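PDB 4MDC: putative glutathione S-transferase from Sinorhizobium meliloti, which probably acts as a homodimeric glutathione transferase, conjugating the thiol of glutathione to electrophilic substrates. Local coordinates for residues L203-E208 against A235-G240. Sequence-based numbering, arbitrary orientation.
Sequences LDYLGE and AERVRG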
# COMPACT_ATOMS: atom_id res chain seq x y z
N LEU B 203 -0.75 19.23 -2.14
CA LEU B 203 0.08 19.87 -3.13
C LEU B 203 -0.41 21.30 -3.39
O LEU B 203 0.42 22.20 -3.57
CB LEU B 203 0.15 19.06 -4.41
CG LEU B 203 0.86 17.72 -4.15
CD1 LEU B 203 0.71 16.79 -5.36
CD2 LEU B 203 2.31 17.93 -3.85
N ASP B 204 -1.73 21.49 -3.43
CA ASP B 204 -2.29 22.81 -3.73
C ASP B 204 -2.05 23.75 -2.59
O ASP B 204 -1.71 24.94 -2.84
CB ASP B 204 -3.78 22.71 -4.06
CG ASP B 204 -4.31 23.97 -4.77
OD1 ASP B 204 -3.66 24.47 -5.72
OD2 ASP B 204 -5.38 24.42 -4.31
N TYR B 205 -2.15 23.29 -1.35
CA TYR B 205 -1.79 24.13 -0.17
C TYR B 205 -0.39 24.72 -0.36
O TYR B 205 -0.10 25.92 -0.10
CB TYR B 205 -1.76 23.27 1.08
CG TYR B 205 -1.56 24.04 2.36
CD1 TYR B 205 -0.31 24.50 2.75
CD2 TYR B 205 -2.65 24.28 3.21
CE1 TYR B 205 -0.16 25.18 3.98
CE2 TYR B 205 -2.52 24.99 4.40
CZ TYR B 205 -1.27 25.45 4.76
OH TYR B 205 -1.13 26.12 5.95
N LEU B 206 0.51 23.88 -0.84
CA LEU B 206 1.91 24.28 -1.04
C LEU B 206 2.18 25.07 -2.35
O LEU B 206 3.32 25.43 -2.61
CB LEU B 206 2.79 23.02 -1.01
CG LEU B 206 2.92 22.34 0.36
CD1 LEU B 206 3.57 20.97 0.21
CD2 LEU B 206 3.75 23.21 1.31
N GLY B 207 1.15 25.25 -3.16
CA GLY B 207 1.27 25.97 -4.41
C GLY B 207 2.03 25.25 -5.50
O GLY B 207 2.58 25.87 -6.39
N GLU B 208 2.04 23.92 -5.44
CA GLU B 208 2.85 23.12 -6.34
C GLU B 208 2.14 22.72 -7.65
O GLU B 208 2.77 22.12 -8.52
CB GLU B 208 3.33 21.85 -5.62
CG GLU B 208 4.18 22.14 -4.39
CD GLU B 208 5.63 22.50 -4.73
OE1 GLU B 208 6.07 22.37 -5.90
OE2 GLU B 208 6.34 22.91 -3.80
N ALA B 235 -10.15 25.12 5.78
CA ALA B 235 -10.02 26.03 6.95
C ALA B 235 -8.71 25.79 7.69
O ALA B 235 -8.18 26.66 8.32
CB ALA B 235 -11.19 25.87 7.90
N GLU B 236 -8.17 24.59 7.49
CA GLU B 236 -7.00 24.08 8.20
C GLU B 236 -5.74 24.87 7.83
O GLU B 236 -5.55 25.24 6.68
CB GLU B 236 -6.72 22.65 7.70
CG GLU B 236 -5.76 21.92 8.54
CD GLU B 236 -5.99 20.46 8.46
OE1 GLU B 236 -5.65 19.85 7.40
OE2 GLU B 236 -6.50 19.98 9.48
N ARG B 237 -4.87 25.08 8.81
CA ARG B 237 -3.58 25.65 8.52
C ARG B 237 -2.49 24.80 9.15
O ARG B 237 -2.66 24.24 10.24
CB ARG B 237 -3.53 27.11 9.03
CG ARG B 237 -4.46 28.10 8.30
CD ARG B 237 -4.08 28.30 6.84
NE ARG B 237 -5.00 29.20 6.13
CZ ARG B 237 -6.12 28.83 5.51
NH1 ARG B 237 -6.51 27.55 5.44
NH2 ARG B 237 -6.87 29.77 4.91
N VAL B 238 -1.36 24.76 8.49
CA VAL B 238 -0.20 24.04 8.95
C VAL B 238 0.71 25.00 9.68
O VAL B 238 1.02 26.08 9.14
CB VAL B 238 0.54 23.44 7.75
CG1 VAL B 238 1.79 22.72 8.19
CG2 VAL B 238 -0.40 22.49 7.02
N ARG B 239 1.17 24.60 10.87
CA ARG B 239 2.04 25.45 11.68
C ARG B 239 3.27 25.88 10.88
O ARG B 239 3.98 25.06 10.36
CB ARG B 239 2.40 24.72 13.00
CG ARG B 239 3.21 25.54 13.99
CD ARG B 239 2.95 25.07 15.45
NE ARG B 239 3.95 25.53 16.40
CZ ARG B 239 4.08 26.80 16.76
NH1 ARG B 239 3.31 27.71 16.21
NH2 ARG B 239 5.00 27.14 17.64
N GLY B 240 3.50 27.20 10.80
CA GLY B 240 4.69 27.76 10.13
C GLY B 240 4.71 27.74 8.59
O GLY B 240 5.74 27.99 7.98
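Tyr205, in the last turn of helix 191-205, reaches across to the extended chain of Glu236, Arg237 and Val238 and makes every contact between the two segments. Its CB sets out toward that chain, and CG lies anti to the backbone N (chi1 -173°), which brings the ring up to residues 236-238. Near the outer end of the ring, CE2 meets the carbonyl O of Glu236 at 3.8 Å, the oxygen lying at the ring edge and in its plane. Over one face sits Val238 CG2, 4.2 Å from the centroid and 27° off the normal, a CH-pi contact displaced toward the phenol end: CZ is the ring carbon nearest to that methyl, at 3.8 Å. At the tip, OH has Arg237 CA at 3.6 Å and Arg237 CD at 3.8 Å for neighbours. The phenol oxygen then accepts an almost straight hydrogen bond from Val238 N (2.9 Å, 177° at the hydrogen) and is also hydrogen-bonded to Val241 O, so the buried hydroxyl links two points of the same loop. Arg237, bent at chi2, folds back on its own chain: NH1 donates to Glu236 O at 2.8 Å, from above the carbonyl plane, and to Leu234 O at the end of helix 231-235. Behind Tyr205, the helix finishes in a Schellman motif with Gly207 at positive phi. Tyr247 forms a T-shaped pair with the Tyr205 ring, while Leu206 packs on helix 111-145. Glu236 itself forms salt bridges with Arg36 and Arg39 of helix 33-44. The contact thus fastens the loop after helix 231-235 to the end of helix 191-205 within the helical C-terminal domain, alongside the first helix of the thioredoxin-like N-terminal domain.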